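Local coordinates for protein nuclear RNA export factor 2 (Drosophila melanogaster, PDB 6MRK) that may take part in exporting mRNA from the nucleus and acts in the ovary, in a complex with Piwi and Nxt1, as an effector of cotranscriptional transposon silencing, at residues A[87-92]-A[96-101]; A[115-120]-A[125-130]; A[165-170]-A[175-180]. All blocks are in the same frame, centred on the assembly; numbering follows the deposited sequence.

Contact 1 (A[87-92]-A[96-101]); sequences GVFFGC and VEILLQ
Phe89 and Ile98 close a strand-to-helix turn in the NTF2-like domain, where the short edge strand 89-90 runs straight into helix 92-99 and the helix folds back beside it. The backbone link comes at the start of the helix: Val96 N donates to Cys92 O at 3.0 Å, an i to i+4 bond of the first turn. Gly91 occupies the N-cap position just before it, with a positive phi of 89°. On the strand side, backbone bonds tie Phe89 to Phe45 and Gly91 to Ser43, so the turn is held against strand 44-49. The remaining link is apolar. Chi1 of -43° brings the Phe89 ring beside its own backbone N and toward the helix, and chi2 turns a face to Ile98. Ile98 approaches that face with its longer branch, and the two side chains cross at about a right angle. This is a CH-pi contact: Ile98 CG1 lies 3.4 Å from the centroid of the Phe89 ring, 17° off its normal. Farther out on the branch, Ile98 CD1 comes to 3.6 Å from Phe89 CE1. Over the opposite face of the same ring, near its rim, sits the carbonyl oxygen Gly87 O.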
loop_
_atom_site.group_PDB
_atom_site.type_symbol
_atom_site.label_atom_id
_atom_site.label_comp_id
_atom_site.label_asym_id
_atom_site.label_seq_id
_atom_site.Cartn_x
_atom_site.Cartn_y
_atom_site.Cartn_z
ATOM N N GLY A 87 3.656 -14.483 -7.026
ATOM C CA GLY A 87 2.624 -13.499 -6.638
ATOM C C GLY A 87 2.725 -12.151 -7.351
ATOM O O GLY A 87 1.786 -11.360 -7.203
ATOM N N VAL A 88 3.817 -11.863 -8.062
ATOM C CA VAL A 88 4.063 -10.529 -8.684
ATOM C C VAL A 88 3.473 -10.533 -10.088
ATOM O O VAL A 88 4.010 -11.235 -10.921
ATOM C CB VAL A 88 5.568 -10.208 -8.752
ATOM C CG1 VAL A 88 5.829 -8.823 -9.329
ATOM C CG2 VAL A 88 6.240 -10.360 -7.399
ATOM N N PHE A 89 2.451 -9.738 -10.352
ATOM C CA PHE A 89 1.820 -9.654 -11.690
ATOM C C PHE A 89 2.362 -8.417 -12.394
ATOM O O PHE A 89 2.382 -7.341 -11.781
ATOM C CB PHE A 89 0.302 -9.634 -11.560
ATOM C CG PHE A 89 -0.173 -10.639 -10.556
ATOM C CD1 PHE A 89 -0.180 -11.986 -10.866
ATOM C CD2 PHE A 89 -0.569 -10.245 -9.290
ATOM C CE1 PHE A 89 -0.620 -12.916 -9.937
ATOM C CE2 PHE A 89 -1.012 -11.176 -8.368
ATOM C CZ PHE A 89 -1.025 -12.510 -8.688
ATOM N N PHE A 90 2.792 -8.577 -13.640
ATOM C CA PHE A 90 3.618 -7.567 -14.337
ATOM C C PHE A 90 3.031 -7.273 -15.714
ATOM O O PHE A 90 2.811 -8.197 -16.485
ATOM C CB PHE A 90 5.063 -8.060 -14.388
ATOM C CG PHE A 90 5.965 -7.139 -15.158
ATOM C CD1 PHE A 90 6.352 -5.921 -14.617
ATOM C CD2 PHE A 90 6.386 -7.459 -16.438
ATOM C CE1 PHE A 90 7.164 -5.055 -15.332
ATOM C CE2 PHE A 90 7.213 -6.599 -17.147
ATOM C CZ PHE A 90 7.600 -5.399 -16.594
ATOM N N GLY A 91 2.785 -6.005 -16.003
ATOM C CA GLY A 91 2.196 -5.575 -17.280
ATOM C C GLY A 91 0.679 -5.564 -17.231
ATOM O O GLY A 91 0.106 -6.438 -16.572
ATOM N N CYS A 92 0.074 -4.621 -17.958
ATOM C CA CYS A 92 -1.384 -4.330 -18.008
ATOM C C CYS A 92 -2.194 -5.602 -18.277
ATOM O O CYS A 92 -3.165 -5.821 -17.564
ATOM C CB CYS A 92 -1.705 -3.271 -19.061
ATOM S SG CYS A 92 -0.726 -3.437 -20.579
ATOM N N VAL A 96 -4.700 -6.984 -15.241
ATOM C CA VAL A 96 -6.171 -6.906 -15.443
ATOM C C VAL A 96 -6.716 -8.332 -15.381
ATOM O O VAL A 96 -7.807 -8.535 -14.817
ATOM C CB VAL A 96 -6.523 -6.166 -16.745
ATOM C CG1 VAL A 96 -8.013 -5.930 -16.880
ATOM C CG2 VAL A 96 -5.814 -4.832 -16.812
ATOM N N GLU A 97 -5.941 -9.284 -15.886
ATOM C CA GLU A 97 -6.248 -10.743 -15.860
ATOM C C GLU A 97 -6.488 -11.208 -14.415
ATOM O O GLU A 97 -7.423 -11.975 -14.223
ATOM C CB GLU A 97 -5.127 -11.505 -16.581
ATOM C CG GLU A 97 -4.971 -12.968 -16.193
ATOM C CD GLU A 97 -4.021 -13.787 -17.063
ATOM O OE1 GLU A 97 -3.513 -13.246 -18.069
ATOM O OE2 GLU A 97 -3.819 -14.986 -16.750
ATOM N N ILE A 98 -5.685 -10.780 -13.436
ATOM C CA ILE A 98 -5.861 -11.189 -12.007
ATOM C C ILE A 98 -7.078 -10.454 -11.455
ATOM O O ILE A 98 -7.880 -11.085 -10.751
ATOM C CB ILE A 98 -4.597 -10.921 -11.150
ATOM C CG1 ILE A 98 -3.435 -11.831 -11.548
ATOM C CG2 ILE A 98 -4.911 -11.055 -9.661
ATOM C CD1 ILE A 98 -3.806 -13.307 -11.616
ATOM N N LEU A 99 -7.183 -9.167 -11.771
ATOM C CA LEU A 99 -8.203 -8.246 -11.224
ATOM C C LEU A 99 -9.606 -8.722 -11.605
ATOM O O LEU A 99 -10.549 -8.414 -10.858
ATOM C CB LEU A 99 -7.933 -6.844 -11.777
ATOM C CG LEU A 99 -7.284 -5.838 -10.822
ATOM C CD1 LEU A 99 -6.139 -6.436 -10.030
ATOM C CD2 LEU A 99 -6.804 -4.631 -11.592
ATOM N N LEU A 100 -9.746 -9.418 -12.732
ATOM C CA LEU A 100 -11.063 -9.878 -13.236
ATOM C C LEU A 100 -11.511 -11.154 -12.523
ATOM O O LEU A 100 -12.672 -11.560 -12.724
ATOM C CB LEU A 100 -10.957 -10.102 -14.744
ATOM C CG LEU A 100 -10.927 -8.825 -15.578
ATOM C CD1 LEU A 100 -10.997 -9.153 -17.050
ATOM C CD2 LEU A 100 -12.080 -7.912 -15.211
ATOM N N GLN A 101 -10.623 -11.770 -11.748
ATOM C CA GLN A 101 -10.898 -13.026 -11.013
ATOM C C GLN A 101 -11.320 -12.722 -9.584
ATOM O O GLN A 101 -11.736 -13.669 -8.883
ATOM C CB GLN A 101 -9.650 -13.888 -10.951
ATOM C CG GLN A 101 -9.015 -14.072 -12.311
ATOM C CD GLN A 101 -7.961 -15.141 -12.268
ATOM O OE1 GLN A 101 -6.817 -14.916 -12.640
ATOM N NE2 GLN A 101 -8.327 -16.305 -11.767
#

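Contact 2 (A[115-120]-A[125-130]); sequences DVMHYN and VIYVAG
Met117 and Tyr127 meet on one face of an antiparallel beta hairpin, at a beta bulge that gives strand 104-119 one more residue than its partner strand 123-135 between the Val116-Ile126 and His118-Val125 pairs. The close-knit part runs from Asp115 to His118. Asp115 and Tyr127 exchange two backbone bonds, and Met117 N gives a third to Val125 O at 2.9 Å. Chi1 of -53° brings Met117 CG to 3.6 Å from Tyr127 CE2, and the bend at chi2 (-73°) sets SD obliquely to the ring, a Met-aromatic contact. His118 and Val125 lie side by side, with His118 ND1 3.3 Å from Val125 CG2. On the opposite face Val116 CG2 reaches Ile126 CD1 at 4.3 Å, covered by helix 12-27. The last backbone bond, Val125 N to His118 O, is longer at 3.2 Å; beyond it Tyr119 and the exposed Asn120 do not touch the other strand. The two faces thus differ in chemistry: Val116 and Ile126 feed the apolar interior, whereas Asp115, hydrogen-bonded and salt-bridged to side chains of a second protein chain, makes the other face a binding surface for that partner.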
loop_
_atom_site.group_PDB
_atom_site.type_symbol
_atom_site.label_atom_id
_atom_site.label_comp_id
_atom_site.label_asym_id
_atom_site.label_seq_id
_atom_site.Cartn_x
_atom_site.Cartn_y
_atom_site.Cartn_z
ATOM N N ASP A 115 -4.124 9.044 2.311
ATOM C CA ASP A 115 -2.770 9.585 2.587
ATOM C C ASP A 115 -2.109 9.863 1.244
ATOM O O ASP A 115 -1.676 8.903 0.620
ATOM C CB ASP A 115 -1.905 8.619 3.408
ATOM C CG ASP A 115 -2.419 8.334 4.807
ATOM O OD1 ASP A 115 -3.389 7.552 4.912
ATOM O OD2 ASP A 115 -1.850 8.893 5.783
ATOM N N VAL A 116 -2.054 11.117 0.806
ATOM C CA VAL A 116 -1.271 11.487 -0.408
ATOM C C VAL A 116 0.146 11.792 0.058
ATOM O O VAL A 116 0.296 12.670 0.885
ATOM C CB VAL A 116 -1.880 12.673 -1.175
ATOM C CG1 VAL A 116 -1.073 12.961 -2.429
ATOM C CG2 VAL A 116 -3.347 12.447 -1.523
ATOM N N MET A 117 1.142 11.075 -0.440
ATOM C CA MET A 117 2.485 11.064 0.186
ATOM C C MET A 117 3.500 11.768 -0.712
ATOM O O MET A 117 4.484 12.264 -0.154
ATOM C CB MET A 117 2.950 9.634 0.456
ATOM C CG MET A 117 1.940 8.811 1.251
ATOM S SD MET A 117 1.783 9.216 3.022
ATOM C CE MET A 117 3.499 9.385 3.514
ATOM N N HIS A 118 3.299 11.772 -2.033
ATOM C CA HIS A 118 4.109 12.548 -3.010
ATOM C C HIS A 118 3.175 13.149 -4.043
ATOM O O HIS A 118 2.113 12.573 -4.296
ATOM C CB HIS A 118 5.170 11.692 -3.682
ATOM C CG HIS A 118 6.070 11.056 -2.684
ATOM N ND1 HIS A 118 6.599 9.785 -2.856
ATOM C CD2 HIS A 118 6.490 11.483 -1.475
ATOM C CE1 HIS A 118 7.330 9.471 -1.804
ATOM N NE2 HIS A 118 7.284 10.505 -0.943
ATOM N N TYR A 119 3.550 14.291 -4.591
ATOM C CA TYR A 119 2.778 14.917 -5.679
ATOM C C TYR A 119 3.643 15.939 -6.393
ATOM O O TYR A 119 4.102 16.860 -5.740
ATOM C CB TYR A 119 1.515 15.555 -5.122
ATOM C CG TYR A 119 0.687 16.246 -6.166
ATOM C CD1 TYR A 119 -0.243 15.559 -6.915
ATOM C CD2 TYR A 119 0.836 17.599 -6.401
ATOM C CE1 TYR A 119 -1.026 16.206 -7.858
ATOM C CE2 TYR A 119 0.073 18.264 -7.342
ATOM C CZ TYR A 119 -0.869 17.566 -8.071
ATOM O OH TYR A 119 -1.619 18.238 -8.991
ATOM N N ASN A 120 3.830 15.761 -7.696
ATOM C CA ASN A 120 4.511 16.750 -8.561
ATOM C C ASN A 120 3.973 16.610 -10.002
ATOM O O ASN A 120 2.847 16.113 -10.186
ATOM C CB ASN A 120 6.038 16.689 -8.344
ATOM C CG ASN A 120 6.724 15.368 -8.644
ATOM O OD1 ASN A 120 6.414 14.680 -9.608
ATOM N ND2 ASN A 120 7.717 15.025 -7.843
ATOM N N VAL A 125 2.030 9.485 -5.170
ATOM C CA VAL A 125 1.861 8.255 -4.357
ATOM C C VAL A 125 0.616 8.485 -3.513
ATOM O O VAL A 125 0.556 9.528 -2.864
ATOM C CB VAL A 125 3.095 8.012 -3.477
ATOM C CG1 VAL A 125 2.915 6.787 -2.589
ATOM C CG2 VAL A 125 4.346 7.910 -4.325
ATOM N N ILE A 126 -0.344 7.573 -3.541
ATOM C CA ILE A 126 -1.644 7.811 -2.862
ATOM C C ILE A 126 -2.173 6.509 -2.264
ATOM O O ILE A 126 -2.234 5.500 -2.948
ATOM C CB ILE A 126 -2.628 8.508 -3.817
ATOM C CG1 ILE A 126 -4.081 8.273 -3.420
ATOM C CG2 ILE A 126 -2.391 8.108 -5.254
ATOM C CD1 ILE A 126 -5.004 9.334 -3.968
ATOM N N TYR A 127 -2.487 6.551 -0.982
ATOM C CA TYR A 127 -2.906 5.375 -0.195
ATOM C C TYR A 127 -4.325 5.639 0.270
ATOM O O TYR A 127 -4.644 6.783 0.540
ATOM C CB TYR A 127 -1.996 5.128 1.012
ATOM C CG TYR A 127 -0.524 5.013 0.719
ATOM C CD1 TYR A 127 -0.038 4.500 -0.472
ATOM C CD2 TYR A 127 0.405 5.395 1.660
ATOM C CE1 TYR A 127 1.321 4.369 -0.723
ATOM C CE2 TYR A 127 1.770 5.256 1.440
ATOM C CZ TYR A 127 2.232 4.743 0.242
ATOM O OH TYR A 127 3.571 4.653 0.013
ATOM N N VAL A 128 -5.144 4.606 0.324
ATOM C CA VAL A 128 -6.521 4.692 0.875
ATOM C C VAL A 128 -6.692 3.507 1.835
ATOM O O VAL A 128 -6.206 2.410 1.530
ATOM C CB VAL A 128 -7.557 4.724 -0.265
ATOM C CG1 VAL A 128 -7.648 3.397 -0.990
ATOM C CG2 VAL A 128 -8.926 5.139 0.215
ATOM N N ALA A 129 -7.275 3.740 3.003
ATOM C CA ALA A 129 -7.672 2.690 3.964
ATOM C C ALA A 129 -9.187 2.790 4.123
ATOM O O ALA A 129 -9.703 3.914 4.343
ATOM C CB ALA A 129 -6.947 2.890 5.276
ATOM N N GLY A 130 -9.898 1.686 3.979
ATOM C CA GLY A 130 -11.365 1.752 4.074
ATOM C C GLY A 130 -12.001 0.418 4.393
ATOM O O GLY A 130 -11.297 -0.495 4.886
#

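Contact 3 (A[165-170]-A[175-180]); sequences DEANLG and ARRLKI
Arg177 and Asp165 form a doubly hydrogen-bonded antiparallel pair near the outer end of the hairpin joining strands 152-166 and 176-188. Arg177 N gives a bond to Asp165 O at 2.7 Å, and Asp165 N returns one to Arg177 O; one step nearer the turn, Ala167 N bonds to Ala175 O. The Arg177 side chain starts between these rungs, with CB 3.8 Å from Asp165 O and 4.2 Å from Ala167 CB. Chi1 of 166° sets CG anti to the backbone N, and CG and CD run clear of the other strand before the chain bends at chi3 (55°). Arg177 NE therefore heads toward the turn rather than to Asp165, whose OD2 stays 6.2 Å from it. At the tip, CZ and NH1 come back over the methyl group: Ala167 CB lies beneath one face of the guanidinium, toward its rim, 4.0 Å from Arg177 NH1. Arg177 NH2 ends 4.3 Å from Asn168 N, an approach rather than a bond. Beside this, Ala175 CB takes Leu169 CD2 at 3.9 Å. Glu166 points to the opposite face, where its OE1 makes a salt bridge to Arg174, and Arg176 lies on Phe164 in a cation-pi contact. Going inward from this surface tip, Leu178 packs on Phe18 and Ile180 on Tyr22 of helix 12-27, while Lys179 is backbone-bonded to Thr163 of strand 152-166.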
loop_
_atom_site.group_PDB
_atom_site.type_symbol
_atom_site.label_atom_id
_atom_site.label_comp_id
_atom_site.label_asym_id
_atom_site.label_seq_id
_atom_site.Cartn_x
_atom_site.Cartn_y
_atom_site.Cartn_z
ATOM N N ASP A 165 1.321 11.898 -17.454
ATOM C CA ASP A 165 1.820 11.986 -18.851
ATOM C C ASP A 165 0.917 12.943 -19.623
ATOM O O ASP A 165 -0.314 12.852 -19.431
ATOM C CB ASP A 165 1.731 10.652 -19.588
ATOM C CG ASP A 165 2.132 9.438 -18.774
ATOM O OD1 ASP A 165 2.418 9.601 -17.578
ATOM O OD2 ASP A 165 2.140 8.331 -19.347
ATOM N N GLU A 166 1.476 13.781 -20.501
ATOM C CA GLU A 166 0.644 14.731 -21.291
ATOM C C GLU A 166 -0.195 13.882 -22.267
ATOM O O GLU A 166 0.379 13.121 -23.079
ATOM C CB GLU A 166 1.463 15.874 -21.924
ATOM C CG GLU A 166 0.945 17.278 -21.561
ATOM C CD GLU A 166 1.089 17.726 -20.095
ATOM O OE1 GLU A 166 2.206 18.167 -19.706
ATOM O OE2 GLU A 166 0.087 17.640 -19.322
ATOM N N ALA A 167 -1.516 13.917 -22.090
ATOM C CA ALA A 167 -2.491 13.290 -23.003
ATOM C C ALA A 167 -2.388 14.057 -24.317
ATOM O O ALA A 167 -2.224 15.307 -24.277
ATOM C CB ALA A 167 -3.881 13.345 -22.423
ATOM N N ASN A 168 -2.412 13.342 -25.422
ATOM C CA ASN A 168 -2.187 13.953 -26.693
ATOM C C ASN A 168 -3.447 13.923 -27.497
ATOM O O ASN A 168 -3.528 13.323 -28.551
ATOM C CB ASN A 168 -1.073 13.249 -27.419
ATOM C CG ASN A 168 0.270 13.764 -27.028
ATOM O OD1 ASN A 168 1.246 13.030 -27.017
ATOM N ND2 ASN A 168 0.332 15.032 -26.702
ATOM N N LEU A 169 -4.439 14.623 -26.988
ATOM C CA LEU A 169 -5.630 14.903 -27.725
ATOM C C LEU A 169 -5.112 15.880 -28.725
ATOM O O LEU A 169 -3.976 16.332 -28.600
ATOM C CB LEU A 169 -6.651 15.549 -26.816
ATOM C CG LEU A 169 -6.797 15.066 -25.373
ATOM C CD1 LEU A 169 -7.182 13.619 -25.247
ATOM C CD2 LEU A 169 -5.539 15.298 -24.585
ATOM N N GLY A 170 -5.903 16.206 -29.725
ATOM C CA GLY A 170 -5.395 17.015 -30.796
ATOM C C GLY A 170 -5.516 18.506 -30.711
ATOM O O GLY A 170 -5.396 19.159 -31.716
ATOM N N ALA A 175 -2.872 18.350 -21.240
ATOM C CA ALA A 175 -3.746 17.555 -20.345
ATOM C C ALA A 175 -2.927 16.410 -19.761
ATOM O O ALA A 175 -2.022 15.954 -20.461
ATOM C CB ALA A 175 -4.937 17.025 -21.104
ATOM N N ARG A 176 -3.268 15.946 -18.561
ATOM C CA ARG A 176 -2.556 14.819 -17.901
ATOM C C ARG A 176 -3.414 13.554 -17.952
ATOM O O ARG A 176 -4.582 13.600 -17.585
ATOM C CB ARG A 176 -2.175 15.201 -16.470
ATOM C CG ARG A 176 -0.778 15.802 -16.353
ATOM C CD ARG A 176 -0.665 16.812 -15.228
ATOM N NE ARG A 176 -1.412 16.409 -14.042
ATOM C CZ ARG A 176 -1.200 16.866 -12.816
ATOM N NH1 ARG A 176 -1.943 16.416 -11.821
ATOM N NH2 ARG A 176 -0.246 17.750 -12.575
ATOM N N ARG A 177 -2.823 12.468 -18.429
ATOM C CA ARG A 177 -3.371 11.097 -18.308
ATOM C C ARG A 177 -2.686 10.458 -17.094
ATOM O O ARG A 177 -1.451 10.636 -16.916
ATOM C CB ARG A 177 -3.172 10.338 -19.626
ATOM C CG ARG A 177 -3.377 8.831 -19.533
ATOM C CD ARG A 177 -4.080 8.200 -20.729
ATOM N NE ARG A 177 -3.452 8.470 -22.022
ATOM C CZ ARG A 177 -4.023 9.116 -23.045
ATOM N NH1 ARG A 177 -5.260 9.582 -22.953
ATOM N NH2 ARG A 177 -3.343 9.294 -24.166
ATOM N N LEU A 178 -3.471 9.808 -16.242
ATOM C CA LEU A 178 -2.938 9.132 -15.037
ATOM C C LEU A 178 -2.580 7.711 -15.446
ATOM O O LEU A 178 -3.393 7.080 -16.143
ATOM C CB LEU A 178 -3.969 9.151 -13.910
ATOM C CG LEU A 178 -3.410 8.723 -12.553
ATOM C CD1 LEU A 178 -3.882 9.654 -11.449
ATOM C CD2 LEU A 178 -3.780 7.285 -12.221
ATOM N N LYS A 179 -1.393 7.252 -15.074
ATOM C CA LYS A 179 -1.025 5.835 -15.271
ATOM C C LYS A 179 -0.636 5.279 -13.911
ATOM O O LYS A 179 0.027 5.998 -13.163
ATOM C CB LYS A 179 0.121 5.677 -16.279
ATOM C CG LYS A 179 -0.239 5.736 -17.763
ATOM C CD LYS A 179 -1.509 5.029 -18.143
ATOM C CE LYS A 179 -1.345 4.132 -19.344
ATOM N NZ LYS A 179 -2.664 3.740 -19.886
ATOM N N ILE A 180 -1.035 4.046 -13.616
ATOM C CA ILE A 180 -0.563 3.342 -12.394
ATOM C C ILE A 180 0.717 2.580 -12.734
ATOM O O ILE A 180 0.734 1.798 -13.692
ATOM C CB ILE A 180 -1.646 2.437 -11.794
ATOM C CG1 ILE A 180 -2.928 3.218 -11.507
ATOM C CG2 ILE A 180 -1.107 1.786 -10.537
ATOM C CD1 ILE A 180 -4.138 2.345 -11.384
#

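All three contacts belong to the NTF2-like domain and reach its one mixed sheet, following in series along the chain. Contact 1 lies at the edge strand 89-90, and contact 2 near the other edge, where strand 5-6 flanks strand 104-119; their centres are 22 Å apart, on opposite sides of the chain's centre. Contact 3 is the outer end of the hairpin 152-166/176-188 between them, 23 Å from contact 1 and 20 Å from contact 2, centre to centre. Contacts 2 and 3 touch where Tyr119 OH weakly bonds Arg176 NH1. Residues of contacts 1 and 2 pack on the second protein chain, whereas no other chain of the assembly touches the segments of contact 3.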